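Local coordinates for protein beta-fructofuranosidase (PDB 6NOB) that probably hydrolyses terminal non-reducing beta-D-fructofuranoside residues, such as that of sucrose, as a member of glycoside hydrolase family 32, at residues A[110-115]-A[123-128]; A[130-135]-A[470-475]; A[143-148]-A[175-180]; A[400-405]-A[455-460]. All blocks are in the same frame, centred on the assembly; numbering follows the deposited sequence.

Interaction 1 of 4, residues A[110-115]-A[123-128]; sequences QIYNRF and EPFARW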
loop_
_atom_site.group_PDB
_atom_site.type_symbol
_atom_site.label_atom_id
_atom_site.label_comp_id
_atom_site.label_asym_id
_atom_site.label_seq_id
_atom_site.Cartn_x
_atom_site.Cartn_y
_atom_site.Cartn_z
ATOM N N GLN A 110 -9.885 21.692 -3.129
ATOM C CA GLN A 110 -8.657 22.259 -3.673
ATOM C C GLN A 110 -7.495 21.274 -3.606
ATOM O O GLN A 110 -6.599 21.318 -4.456
ATOM C CB GLN A 110 -8.305 23.551 -2.931
ATOM C CG GLN A 110 -9.239 24.711 -3.236
ATOM C CD GLN A 110 -9.004 25.912 -2.336
ATOM O OE1 GLN A 110 -8.926 25.782 -1.114
ATOM N NE2 GLN A 110 -8.896 27.091 -2.940
ATOM N N ILE A 111 -7.494 20.376 -2.621
ATOM C CA ILE A 111 -6.368 19.463 -2.459
ATOM C C ILE A 111 -6.438 18.317 -3.464
ATOM O O ILE A 111 -5.422 17.935 -4.055
ATOM C CB ILE A 111 -6.309 18.942 -1.010
ATOM C CG1 ILE A 111 -5.969 20.079 -0.044
ATOM C CG2 ILE A 111 -5.289 17.814 -0.880
ATOM C CD1 ILE A 111 -5.921 19.658 1.408
ATOM N N TYR A 112 -7.631 17.761 -3.693
ATOM C CA TYR A 112 -7.754 16.509 -4.426
ATOM C C TYR A 112 -8.326 16.640 -5.830
ATOM O O TYR A 112 -8.052 15.774 -6.666
ATOM C CB TYR A 112 -8.619 15.518 -3.635
ATOM C CG TYR A 112 -7.927 14.968 -2.409
ATOM C CD1 TYR A 112 -7.054 13.893 -2.506
ATOM C CD2 TYR A 112 -8.144 15.525 -1.156
ATOM C CE1 TYR A 112 -6.417 13.389 -1.391
ATOM C CE2 TYR A 112 -7.512 15.026 -0.033
ATOM C CZ TYR A 112 -6.649 13.958 -0.156
ATOM O OH TYR A 112 -6.016 13.456 0.958
ATOM N N ASN A 113 -9.112 17.676 -6.115
ATOM C CA ASN A 113 -9.733 17.814 -7.435
ATOM C C ASN A 113 -8.756 18.495 -8.397
ATOM O O ASN A 113 -8.907 19.653 -8.788
ATOM C CB ASN A 113 -11.046 18.579 -7.325
ATOM C CG ASN A 113 -11.788 18.649 -8.644
ATOM O OD1 ASN A 113 -11.755 17.708 -9.439
ATOM N ND2 ASN A 113 -12.460 19.770 -8.886
ATOM N N ARG A 114 -7.729 17.735 -8.779
ATOM C CA ARG A 114 -6.685 18.222 -9.670
ATOM C C ARG A 114 -6.275 17.119 -10.633
ATOM O O ARG A 114 -6.253 15.938 -10.274
ATOM C CB ARG A 114 -5.442 18.700 -8.902
ATOM C CG ARG A 114 -5.707 19.743 -7.833
ATOM C CD ARG A 114 -4.431 20.083 -7.088
ATOM N NE ARG A 114 -3.367 20.486 -8.001
ATOM C CZ ARG A 114 -3.225 21.716 -8.480
ATOM N NH1 ARG A 114 -4.081 22.668 -8.130
ATOM N NH2 ARG A 114 -2.226 21.998 -9.306
ATOM N N PHE A 115 -5.945 17.519 -11.860
ATOM C CA PHE A 115 -5.429 16.577 -12.845
ATOM C C PHE A 115 -4.190 15.876 -12.300
ATOM O O PHE A 115 -3.299 16.514 -11.733
ATOM C CB PHE A 115 -5.108 17.309 -14.149
ATOM C CG PHE A 115 -4.529 16.426 -15.223
ATOM C CD1 PHE A 115 -5.263 15.378 -15.756
ATOM C CD2 PHE A 115 -3.252 16.660 -15.715
ATOM C CE1 PHE A 115 -4.731 14.573 -16.749
ATOM C CE2 PHE A 115 -2.713 15.859 -16.706
ATOM C CZ PHE A 115 -3.453 14.815 -17.223
ATOM N N GLU A 123 -5.351 8.785 -1.053
ATOM C CA GLU A 123 -4.072 9.436 -1.276
ATOM C C GLU A 123 -3.836 10.399 -0.124
ATOM O O GLU A 123 -4.797 10.928 0.449
ATOM C CB GLU A 123 -4.035 10.210 -2.605
ATOM C CG GLU A 123 -4.383 9.397 -3.842
ATOM C CD GLU A 123 -4.485 10.261 -5.087
ATOM O OE1 GLU A 123 -4.207 11.476 -4.988
ATOM O OE2 GLU A 123 -4.845 9.730 -6.162
ATOM N N PRO A 124 -2.582 10.638 0.248
ATOM C CA PRO A 124 -2.297 11.692 1.226
ATOM C C PRO A 124 -2.541 13.062 0.612
ATOM O O PRO A 124 -2.763 13.204 -0.592
ATOM C CB PRO A 124 -0.821 11.475 1.565
ATOM C CG PRO A 124 -0.258 10.829 0.343
ATOM C CD PRO A 124 -1.356 9.952 -0.195
ATOM N N PHE A 125 -2.512 14.085 1.472
ATOM C CA PHE A 125 -2.663 15.458 0.999
ATOM C C PHE A 125 -1.675 15.758 -0.121
ATOM O O PHE A 125 -2.046 16.284 -1.174
ATOM C CB PHE A 125 -2.462 16.442 2.153
ATOM C CG PHE A 125 -3.503 16.346 3.229
ATOM C CD1 PHE A 125 -4.850 16.451 2.924
ATOM C CD2 PHE A 125 -3.132 16.161 4.551
ATOM C CE1 PHE A 125 -5.807 16.369 3.919
ATOM C CE2 PHE A 125 -4.083 16.077 5.548
ATOM C CZ PHE A 125 -5.421 16.184 5.233
ATOM N N ALA A 126 -0.410 15.414 0.096
ATOM C CA ALA A 126 0.659 15.622 -0.870
ATOM C C ALA A 126 1.829 14.734 -0.460
ATOM O O ALA A 126 1.709 13.913 0.457
ATOM C CB ALA A 126 1.049 17.102 -0.941
ATOM N N ARG A 127 2.967 14.910 -1.135
ATOM C CA ARG A 127 4.204 14.188 -0.845
ATOM C C ARG A 127 4.062 12.693 -1.130
ATOM O O ARG A 127 3.189 12.287 -1.902
ATOM C CB ARG A 127 4.646 14.435 0.604
ATOM C CG ARG A 127 4.574 15.900 1.050
ATOM C CD ARG A 127 5.602 16.785 0.344
ATOM N NE ARG A 127 5.093 17.360 -0.901
ATOM C CZ ARG A 127 4.374 18.476 -0.973
ATOM N NH1 ARG A 127 4.064 19.142 0.130
ATOM N NH2 ARG A 127 3.957 18.926 -2.150
ATOM N N TRP A 128 4.914 11.871 -0.517
ATOM C CA TRP A 128 5.090 10.474 -0.903
ATOM C C TRP A 128 4.426 9.526 0.086
ATOM O O TRP A 128 4.477 9.742 1.301
ATOM C CB TRP A 128 6.579 10.127 -1.013
ATOM C CG TRP A 128 6.874 8.649 -1.071
ATOM C CD1 TRP A 128 6.946 7.780 -0.016
ATOM C CD2 TRP A 128 7.167 7.876 -2.244
ATOM N NE1 TRP A 128 7.245 6.516 -0.463
ATOM C CE2 TRP A 128 7.390 6.548 -1.824
ATOM C CE3 TRP A 128 7.256 8.176 -3.607
ATOM C CZ2 TRP A 128 7.696 5.523 -2.719
ATOM C CZ3 TRP A 128 7.562 7.155 -4.494
ATOM C CH2 TRP A 128 7.780 5.847 -4.045
#
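Tyr112 and Ile111, at the C-terminal end of a short helix, meet the irregular backbone of Glu123 to Phe125 that leads into a strand. The polar part is a single hydrogen bond, in which Tyr112 OH donates to Glu123 O over 2.9 Å. The carbonyl lies at the edge of the phenol ring and close to its plane, while the hydroxyl is tilted 33° from the carbonyl plane. With Tyr112 CG beside the backbone N (chi1 -72°), the ring is carried across to reach this carbonyl, and CE1 comes within 4.2 Å of Glu123 CB. The carboxylate of Glu123 turns elsewhere, to Ser118 and to a salt bridge with Arg117.

The apolar part centres on Phe125. Ile111 CD1 rests 3.7 Å from Phe125 CD1, and the same ring carbon is 4.2 Å from Tyr112 CE2. The other branch, Ile111 CG2, serves two neighbours: it sits 3.6 Å from Phe125 O and covers one face of the Tyr112 ring toward its rim. All five touching residues are buried. Around them, Phe125 packs on Phe76 of strand 72-80, Ile111 reaches Tyr92 of strand 91-92, and Glu123 and Pro124 lie against strand 468-481, the parallel neighbour of strand 127-138.

Interaction 2 of 4, residues A[130-135]-A[470-475]; sequences NDPNGL and GMMSLP
Met472 carries this contact: its thioether crosses Pro132 at a slant and meets the backbone on either side of Asp131. The two segments run parallel, and their CA atoms come nearest at the start of the second, where Gly470 CA is 6.0 Å from Asn130 CA. Next, Met471 directs its side chain away, onto His121 and Asn590. Met472 starts off to one side, and only its end comes across, the chain bending at chi2 (-66°). Met472 SD is 3.9 Å from Pro132 CB, and Met472 CE reaches Pro132 CB at 3.7 Å and Asn130 O at 3.2 Å. Phe146 lines the same methyl group. Beyond it the chain diverges: Ser473 OG bonds Gly452 N, and Pro475 packs on Phe451.

On the far side of strand 127-138, Asn130 ND2 donates to Asp131 OD1 (3.0 Å, 161°), meeting it from above the carboxylate plane, while Asn130 OD1 accepts from Trp128 and Asp131 OD2 is bonded to Ser196. Residues 128-134 match the Trp-Met-Asn-Asp-Pro-Asn-Gly signature of family 32, whose aspartate is the nucleophile in characterised relatives. Strand 127-138 runs parallel to strand 468-481, consistent with the first and last blades of the family's five-bladed beta-propeller meeting here.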
loop_
_atom_site.group_PDB
_atom_site.type_symbol
_atom_site.label_atom_id
_atom_site.label_comp_id
_atom_site.label_asym_id
_atom_site.label_seq_id
_atom_site.Cartn_x
_atom_site.Cartn_y
_atom_site.Cartn_z
ATOM N N ASN A 130 3.849 4.997 0.411
ATOM C CA ASN A 130 3.784 3.652 -0.157
ATOM C C ASN A 130 2.962 2.685 0.704
ATOM O O ASN A 130 1.738 2.834 0.786
ATOM C CB ASN A 130 5.189 3.087 -0.459
ATOM C CG ASN A 130 6.208 3.342 0.635
ATOM O OD1 ASN A 130 6.540 4.484 0.941
ATOM N ND2 ASN A 130 6.760 2.265 1.185
ATOM N N ASP A 131 3.610 1.709 1.343
ATOM C CA ASP A 131 2.924 0.515 1.832
ATOM C C ASP A 131 1.797 0.864 2.802
ATOM O O ASP A 131 1.961 1.751 3.648
ATOM C CB ASP A 131 3.901 -0.412 2.558
ATOM C CG ASP A 131 5.084 -0.817 1.713
ATOM O OD1 ASP A 131 5.292 -0.243 0.622
ATOM O OD2 ASP A 131 5.810 -1.724 2.164
ATOM N N PRO A 132 0.661 0.164 2.742
ATOM C CA PRO A 132 -0.316 0.243 3.835
ATOM C C PRO A 132 0.166 -0.548 5.040
ATOM O O PRO A 132 0.742 -1.630 4.906
ATOM C CB PRO A 132 -1.577 -0.384 3.228
ATOM C CG PRO A 132 -1.048 -1.354 2.219
ATOM C CD PRO A 132 0.207 -0.727 1.657
ATOM N N ASN A 133 -0.070 0.003 6.231
ATOM C CA ASN A 133 0.404 -0.596 7.470
ATOM C C ASN A 133 -0.712 -0.648 8.505
ATOM O O ASN A 133 -1.693 0.096 8.436
ATOM C CB ASN A 133 1.592 0.179 8.065
ATOM C CG ASN A 133 2.751 0.323 7.097
ATOM O OD1 ASN A 133 3.457 1.332 7.108
ATOM N ND2 ASN A 133 2.960 -0.687 6.262
ATOM N N GLY A 134 -0.539 -1.551 9.466
ATOM C CA GLY A 134 -1.366 -1.547 10.670
ATOM C C GLY A 134 -2.850 -1.681 10.415
ATOM O O GLY A 134 -3.658 -1.056 11.112
ATOM N N LEU A 135 -3.226 -2.490 9.430
ATOM C CA LEU A 135 -4.633 -2.637 9.082
ATOM C C LEU A 135 -5.381 -3.380 10.181
ATOM O O LEU A 135 -4.947 -4.444 10.635
ATOM C CB LEU A 135 -4.771 -3.372 7.750
ATOM C CG LEU A 135 -4.108 -2.643 6.583
ATOM C CD1 LEU A 135 -4.203 -3.457 5.311
ATOM C CD2 LEU A 135 -4.741 -1.276 6.397
ATOM N N GLY A 470 1.482 8.368 -4.795
ATOM C CA GLY A 470 1.059 7.157 -4.127
ATOM C C GLY A 470 -0.432 7.099 -3.887
ATOM O O GLY A 470 -1.055 8.105 -3.529
ATOM N N MET A 471 -1.021 5.926 -4.095
ATOM C CA MET A 471 -2.416 5.708 -3.755
ATOM C C MET A 471 -2.589 4.257 -3.338
ATOM O O MET A 471 -1.765 3.395 -3.654
ATOM C CB MET A 471 -3.355 6.058 -4.919
ATOM C CG MET A 471 -3.550 4.944 -5.928
ATOM S SD MET A 471 -4.766 5.360 -7.190
ATOM C CE MET A 471 -3.904 6.639 -8.095
ATOM N N MET A 472 -3.667 3.999 -2.607
ATOM C CA MET A 472 -4.027 2.644 -2.231
ATOM C C MET A 472 -5.070 2.099 -3.195
ATOM O O MET A 472 -5.839 2.848 -3.803
ATOM C CB MET A 472 -4.561 2.588 -0.799
ATOM C CG MET A 472 -3.606 3.161 0.230
ATOM S SD MET A 472 -2.095 2.187 0.376
ATOM C CE MET A 472 -1.331 3.001 1.768
ATOM N N SER A 473 -5.072 0.778 -3.338
ATOM C CA SER A 473 -6.107 0.095 -4.087
ATOM C C SER A 473 -7.464 0.279 -3.403
ATOM O O SER A 473 -7.564 0.754 -2.269
ATOM C CB SER A 473 -5.758 -1.387 -4.214
ATOM O OG SER A 473 -5.942 -2.054 -2.975
ATOM N N LEU A 474 -8.522 -0.077 -4.123
ATOM C CA LEU A 474 -9.788 -0.184 -3.418
ATOM C C LEU A 474 -9.808 -1.487 -2.620
ATOM O O LEU A 474 -9.306 -2.509 -3.097
ATOM C CB LEU A 474 -10.960 -0.136 -4.399
ATOM C CG LEU A 474 -11.204 1.215 -5.082
ATOM C CD1 LEU A 474 -12.221 1.090 -6.211
ATOM C CD2 LEU A 474 -11.655 2.263 -4.070
ATOM N N PRO A 475 -10.345 -1.474 -1.400
ATOM C CA PRO A 475 -10.244 -2.662 -0.536
ATOM C C PRO A 475 -10.930 -3.873 -1.154
ATOM O O PRO A 475 -12.075 -3.800 -1.607
ATOM C CB PRO A 475 -10.930 -2.220 0.763
ATOM C CG PRO A 475 -11.760 -1.030 0.389
ATOM C CD PRO A 475 -11.034 -0.356 -0.735
#

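Interaction 3 of 4, residues A[143-148]-A[175-180]; sequences HLFFQL and PVFLEP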
loop_
_atom_site.group_PDB
_atom_site.type_symbol
_atom_site.label_atom_id
_atom_site.label_comp_id
_atom_site.label_asym_id
_atom_site.label_seq_id
_atom_site.Cartn_x
_atom_site.Cartn_y
_atom_site.Cartn_z
ATOM N N HIS A 143 -8.804 1.264 10.500
ATOM C CA HIS A 143 -7.601 2.071 10.638
ATOM C C HIS A 143 -6.630 1.746 9.516
ATOM O O HIS A 143 -6.305 0.576 9.286
ATOM C CB HIS A 143 -6.938 1.842 11.996
ATOM C CG HIS A 143 -7.587 2.596 13.114
ATOM N ND1 HIS A 143 -7.064 3.765 13.626
ATOM C CD2 HIS A 143 -8.725 2.358 13.808
ATOM C CE1 HIS A 143 -7.847 4.208 14.593
ATOM N NE2 HIS A 143 -8.862 3.373 14.723
ATOM N N LEU A 144 -6.168 2.784 8.828
ATOM C CA LEU A 144 -5.208 2.657 7.740
ATOM C C LEU A 144 -3.975 3.479 8.088
ATOM O O LEU A 144 -4.035 4.714 8.125
ATOM C CB LEU A 144 -5.819 3.119 6.419
ATOM C CG LEU A 144 -4.875 3.305 5.232
ATOM C CD1 LEU A 144 -4.186 1.998 4.878
ATOM C CD2 LEU A 144 -5.648 3.847 4.044
ATOM N N PHE A 145 -2.870 2.799 8.366
ATOM C CA PHE A 145 -1.568 3.441 8.450
ATOM C C PHE A 145 -0.838 3.246 7.128
ATOM O O PHE A 145 -1.200 2.385 6.319
ATOM C CB PHE A 145 -0.737 2.874 9.607
ATOM C CG PHE A 145 -1.406 2.980 10.954
ATOM C CD1 PHE A 145 -2.308 2.014 11.378
ATOM C CD2 PHE A 145 -1.120 4.039 11.803
ATOM C CE1 PHE A 145 -2.916 2.111 12.617
ATOM C CE2 PHE A 145 -1.726 4.140 13.045
ATOM C CZ PHE A 145 -2.623 3.177 13.452
ATOM N N PHE A 146 0.191 4.058 6.899
ATOM C CA PHE A 146 0.903 3.933 5.636
ATOM C C PHE A 146 2.298 4.528 5.733
ATOM O O PHE A 146 2.529 5.513 6.439
ATOM C CB PHE A 146 0.132 4.589 4.483
ATOM C CG PHE A 146 -0.298 6.005 4.747
ATOM C CD1 PHE A 146 -1.534 6.275 5.319
ATOM C CD2 PHE A 146 0.523 7.069 4.399
ATOM C CE1 PHE A 146 -1.937 7.579 5.553
ATOM C CE2 PHE A 146 0.124 8.376 4.623
ATOM C CZ PHE A 146 -1.106 8.632 5.203
ATOM N N GLN A 147 3.220 3.897 5.006
ATOM C CA GLN A 147 4.556 4.437 4.812
ATOM C C GLN A 147 4.473 5.818 4.175
ATOM O O GLN A 147 3.750 6.015 3.195
ATOM C CB GLN A 147 5.363 3.493 3.924
ATOM C CG GLN A 147 5.655 2.141 4.549
ATOM C CD GLN A 147 6.684 2.227 5.655
ATOM O OE1 GLN A 147 7.885 2.175 5.402
ATOM N NE2 GLN A 147 6.218 2.357 6.893
ATOM N N LEU A 148 5.221 6.774 4.726
ATOM C CA LEU A 148 5.050 8.172 4.355
ATOM C C LEU A 148 6.382 8.909 4.407
ATOM O O LEU A 148 7.171 8.720 5.335
ATOM C CB LEU A 148 4.042 8.861 5.284
ATOM C CG LEU A 148 4.037 10.390 5.341
ATOM C CD1 LEU A 148 3.377 10.981 4.101
ATOM C CD2 LEU A 148 3.350 10.880 6.607
ATOM N N PRO A 175 -3.160 12.603 12.691
ATOM C CA PRO A 175 -1.769 13.072 12.751
ATOM C C PRO A 175 -0.775 11.975 12.397
ATOM O O PRO A 175 -1.065 10.777 12.469
ATOM C CB PRO A 175 -1.600 13.510 14.211
ATOM C CG PRO A 175 -2.976 13.763 14.693
ATOM C CD PRO A 175 -3.834 12.758 13.993
ATOM N N VAL A 176 0.427 12.416 12.011
ATOM C CA VAL A 176 1.516 11.488 11.723
ATOM C C VAL A 176 1.783 10.630 12.950
ATOM O O VAL A 176 1.883 11.134 14.076
ATOM C CB VAL A 176 2.769 12.256 11.280
ATOM C CG1 VAL A 176 3.992 11.350 11.299
ATOM C CG2 VAL A 176 2.561 12.842 9.893
ATOM N N PHE A 177 1.898 9.319 12.735
ATOM C CA PHE A 177 1.876 8.334 13.809
ATOM C C PHE A 177 3.268 7.929 14.285
ATOM O O PHE A 177 3.560 8.023 15.481
ATOM C CB PHE A 177 1.095 7.101 13.347
ATOM C CG PHE A 177 0.871 6.092 14.427
ATOM C CD1 PHE A 177 -0.005 6.362 15.467
ATOM C CD2 PHE A 177 1.527 4.874 14.402
ATOM C CE1 PHE A 177 -0.217 5.437 16.466
ATOM C CE2 PHE A 177 1.317 3.943 15.398
ATOM C CZ PHE A 177 0.442 4.225 16.431
ATOM N N LEU A 178 4.128 7.465 13.381
ATOM C CA LEU A 178 5.501 7.109 13.711
ATOM C C LEU A 178 6.453 7.880 12.809
ATOM O O LEU A 178 6.085 8.325 11.720
ATOM C CB LEU A 178 5.747 5.601 13.573
ATOM C CG LEU A 178 5.195 4.732 14.704
ATOM C CD1 LEU A 178 5.052 3.293 14.243
ATOM C CD2 LEU A 178 6.090 4.820 15.931
ATOM N N GLU A 179 7.687 8.032 13.272
ATOM C CA GLU A 179 8.667 8.899 12.635
ATOM C C GLU A 179 10.015 8.207 12.610
ATOM O O GLU A 179 10.237 7.231 13.339
ATOM C CB GLU A 179 8.753 10.242 13.372
ATOM C CG GLU A 179 7.456 11.029 13.308
ATOM C CD GLU A 179 7.549 12.391 13.954
ATOM O OE1 GLU A 179 8.662 12.800 14.345
ATOM O OE2 GLU A 179 6.500 13.057 14.069
ATOM N N PRO A 180 10.947 8.669 11.767
ATOM C CA PRO A 180 12.269 8.041 11.707
ATOM C C PRO A 180 13.008 8.158 13.030
ATOM O O PRO A 180 12.741 9.045 13.844
ATOM C CB PRO A 180 12.994 8.828 10.606
ATOM C CG PRO A 180 11.912 9.416 9.784
ATOM C CD PRO A 180 10.798 9.718 10.740
#
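Phe145 drives one edge of its ring into the face of Phe177. From a CB that points toward the loop 175-180, chi1 of -57° sets CG beside the backbone N, and the two sides of the ring then meet different surroundings. Phe145 CD1 lies 3.4 Å from Gly134 O on the adjoining strand. Phe145 CD2 is 3.8 Å from Phe177 CD2, and Phe145 CE2, farther out, penetrates deepest: it stands over the centre of the Phe177 ring, with Phe177 CG its nearest atom at 3.5 Å. Centroids 4.7 Å apart and planes inclined at 55° make this an edge-to-face pair, though one well short of perpendicular. Leu148 adds a smaller methyl contact, its CD2 touching Val176 CG2 at 3.9 Å.

No hydrogen bond joins the segments, so hydrophobic contact alone links them here. Phe145 also stacks on His162 and meets Trp160, both of strand 159-165; Phe177 and Leu178 form a classic beta bulge opposite Trp160. Phe177 in turn packs on Leu219, placing the pair between strand 141-149 and strand 216-227 of another sheet.

Interaction 4 of 4, residues A[400-405]-A[455-460]; sequences GRFQQV and TDFPEM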
loop_
_atom_site.group_PDB
_atom_site.type_symbol
_atom_site.label_atom_id
_atom_site.label_comp_id
_atom_site.label_asym_id
_atom_site.label_seq_id
_atom_site.Cartn_x
_atom_site.Cartn_y
_atom_site.Cartn_z
ATOM N N GLY A 400 6.992 -9.921 -18.253
ATOM C CA GLY A 400 7.611 -8.626 -18.067
ATOM C C GLY A 400 7.140 -7.846 -16.858
ATOM O O GLY A 400 7.571 -6.700 -16.680
ATOM N N ARG A 401 6.283 -8.428 -16.021
ATOM C CA ARG A 401 5.734 -7.715 -14.874
ATOM C C ARG A 401 6.725 -7.739 -13.713
ATOM O O ARG A 401 7.176 -8.807 -13.288
ATOM C CB ARG A 401 4.393 -8.327 -14.464
ATOM C CG ARG A 401 3.300 -8.169 -15.523
ATOM C CD ARG A 401 2.042 -8.975 -15.202
ATOM N NE ARG A 401 2.250 -10.417 -15.298
ATOM C CZ ARG A 401 1.286 -11.298 -15.549
ATOM N NH1 ARG A 401 0.036 -10.890 -15.727
ATOM N NH2 ARG A 401 1.570 -12.591 -15.617
ATOM N N PHE A 402 7.048 -6.555 -13.197
ATOM C CA PHE A 402 8.121 -6.376 -12.225
ATOM C C PHE A 402 7.578 -6.461 -10.802
ATOM O O PHE A 402 6.606 -5.779 -10.462
ATOM C CB PHE A 402 8.799 -5.025 -12.459
ATOM C CG PHE A 402 9.980 -4.756 -11.564
ATOM C CD1 PHE A 402 11.109 -5.560 -11.613
ATOM C CD2 PHE A 402 9.978 -3.666 -10.705
ATOM C CE1 PHE A 402 12.205 -5.295 -10.803
ATOM C CE2 PHE A 402 11.069 -3.395 -9.895
ATOM C CZ PHE A 402 12.184 -4.212 -9.943
ATOM N N GLN A 403 8.210 -7.301 -9.982
ATOM C CA GLN A 403 7.912 -7.433 -8.553
ATOM C C GLN A 403 6.418 -7.668 -8.311
ATOM O O GLN A 403 5.733 -6.918 -7.613
ATOM C CB GLN A 403 8.431 -6.218 -7.775
ATOM C CG GLN A 403 9.942 -6.014 -7.927
ATOM C CD GLN A 403 10.548 -5.065 -6.900
ATOM O OE1 GLN A 403 11.766 -5.051 -6.701
ATOM N NE2 GLN A 403 9.707 -4.268 -6.245
ATOM N N GLN A 404 5.927 -8.748 -8.910
ATOM C CA GLN A 404 4.550 -9.165 -8.705
ATOM C C GLN A 404 4.365 -9.737 -7.303
ATOM O O GLN A 404 5.307 -10.240 -6.683
ATOM C CB GLN A 404 4.159 -10.208 -9.749
ATOM C CG GLN A 404 3.949 -9.641 -11.133
ATOM C CD GLN A 404 2.582 -9.009 -11.290
ATOM O OE1 GLN A 404 2.351 -7.883 -10.845
ATOM N NE2 GLN A 404 1.663 -9.736 -11.919
ATOM N N VAL A 405 3.136 -9.651 -6.806
ATOM C CA VAL A 405 2.762 -10.202 -5.508
ATOM C C VAL A 405 2.132 -11.569 -5.743
ATOM O O VAL A 405 1.154 -11.687 -6.491
ATOM C CB VAL A 405 1.804 -9.264 -4.761
ATOM C CG1 VAL A 405 1.268 -9.939 -3.511
ATOM C CG2 VAL A 405 2.510 -7.960 -4.413
ATOM N N THR A 455 2.314 1.390 -6.901
ATOM C CA THR A 455 3.588 2.006 -7.237
ATOM C C THR A 455 3.649 2.267 -8.739
ATOM O O THR A 455 3.017 1.569 -9.537
ATOM C CB THR A 455 4.761 1.125 -6.794
ATOM O OG1 THR A 455 6.000 1.783 -7.093
ATOM C CG2 THR A 455 4.722 -0.231 -7.478
ATOM N N ASP A 456 4.412 3.291 -9.116
ATOM C CA ASP A 456 4.353 3.836 -10.473
ATOM C C ASP A 456 5.342 3.136 -11.408
ATOM O O ASP A 456 6.262 3.740 -11.959
ATOM C CB ASP A 456 4.600 5.340 -10.446
ATOM C CG ASP A 456 4.329 5.995 -11.787
ATOM O OD1 ASP A 456 3.505 5.448 -12.553
ATOM O OD2 ASP A 456 4.949 7.041 -12.080
ATOM N N PHE A 457 5.128 1.840 -11.603
ATOM C CA PHE A 457 5.853 1.131 -12.654
ATOM C C PHE A 457 5.432 1.592 -14.052
ATOM O O PHE A 457 6.288 1.675 -14.942
ATOM C CB PHE A 457 5.676 -0.383 -12.507
ATOM C CG PHE A 457 6.327 -0.954 -11.276
ATOM C CD1 PHE A 457 7.420 -0.330 -10.697
ATOM C CD2 PHE A 457 5.846 -2.120 -10.699
ATOM C CE1 PHE A 457 8.019 -0.856 -9.562
ATOM C CE2 PHE A 457 6.440 -2.650 -9.566
ATOM C CZ PHE A 457 7.526 -2.018 -8.997
ATOM N N PRO A 458 4.151 1.896 -14.309
ATOM C CA PRO A 458 3.782 2.454 -15.623
ATOM C C PRO A 458 4.343 3.842 -15.905
ATOM O O PRO A 458 4.111 4.364 -17.002
ATOM C CB PRO A 458 2.245 2.496 -15.566
ATOM C CG PRO A 458 1.879 1.445 -14.585
ATOM C CD PRO A 458 2.951 1.501 -13.546
ATOM N N GLU A 459 5.057 4.457 -14.960
ATOM C CA GLU A 459 5.664 5.775 -15.152
ATOM C C GLU A 459 4.617 6.818 -15.538
ATOM O O GLU A 459 4.798 7.603 -16.471
ATOM C CB GLU A 459 6.790 5.717 -16.189
ATOM C CG GLU A 459 7.770 4.587 -15.954
ATOM C CD GLU A 459 9.001 4.680 -16.837
ATOM O OE1 GLU A 459 9.085 5.619 -17.660
ATOM O OE2 GLU A 459 9.886 3.809 -16.700
ATOM N N MET A 460 3.504 6.818 -14.808
ATOM C CA MET A 460 2.415 7.748 -15.060
ATOM C C MET A 460 2.465 8.986 -14.175
ATOM O O MET A 460 1.670 9.909 -14.384
ATOM C CB MET A 460 1.066 7.040 -14.877
ATOM C CG MET A 460 0.696 6.129 -16.034
ATOM S SD MET A 460 0.243 7.063 -17.506
ATOM C CE MET A 460 0.181 5.758 -18.729
#
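Phe457 occupies the second position of a type I beta turn, Asp456 to Glu459, and there receives the edge of Phe402 on its ring face. Both segments are loops in the beta-propeller expected of family 32: 400-405 connects strands 385-396 and 405-415 of one sheet, while 455-460 follows strand 448-454 of another, so the contact ties two sheets together through their connections.

The rings form an offset edge-to-face pair, with centroids 5.2 Å apart and planes at 70°. Phe402 CD2 stands over the rim of the Phe457 ring, 3.4 Å from CZ; Phe402, its CG anti to the backbone N, crosses Phe457 at about a right angle. Thr455 CG2 covers the opposite face of Phe457, which is thereby sandwiched. The backbone contributes as well, since Phe402 O lies 3.3 Å from Phe457 CE2.

Gln403 closes the arrangement from the side. Its CG sits over the centre of the Phe402 ring, and its NE2 lies at the edge of Phe457, 4.2 Å from CZ, with the amide and ring planes 84° apart. The amide's OE1 is engaged elsewhere, accepting from His394 N. Behind the aromatic pair, the turn carrying Phe457 is braced by its own first residue: Met460 N donates to the syn lone pair of Asp456 OD1 at 2.6 Å, with an N-H...O angle of 162°.

In the fold
Interactions 1, 2 and 3 converge on one sheet and touch one another: strand 127-138 serves the first two, its antiparallel neighbour 141-149 carries the third, and probable backbone hydrogen bonds join 2 to 3. Interaction 2 is the most central, about 3 Å from the chain centre, against 12 to 16 Å for the others. Interaction 4 touches none of them, yet its 455-460 loop links strands 448-454 and 468-481 of that same sheet. All four are largely buried, although Val176 in 3 and Phe457 in 4 are partly exposed. Their chemistry differs with the elements they join: a thioether against a strand in 2, edge-to-face phenylalanines where loop meets strand in 3 and loop meets loop in 4, and a cross-segment hydrogen bond in 1 alone.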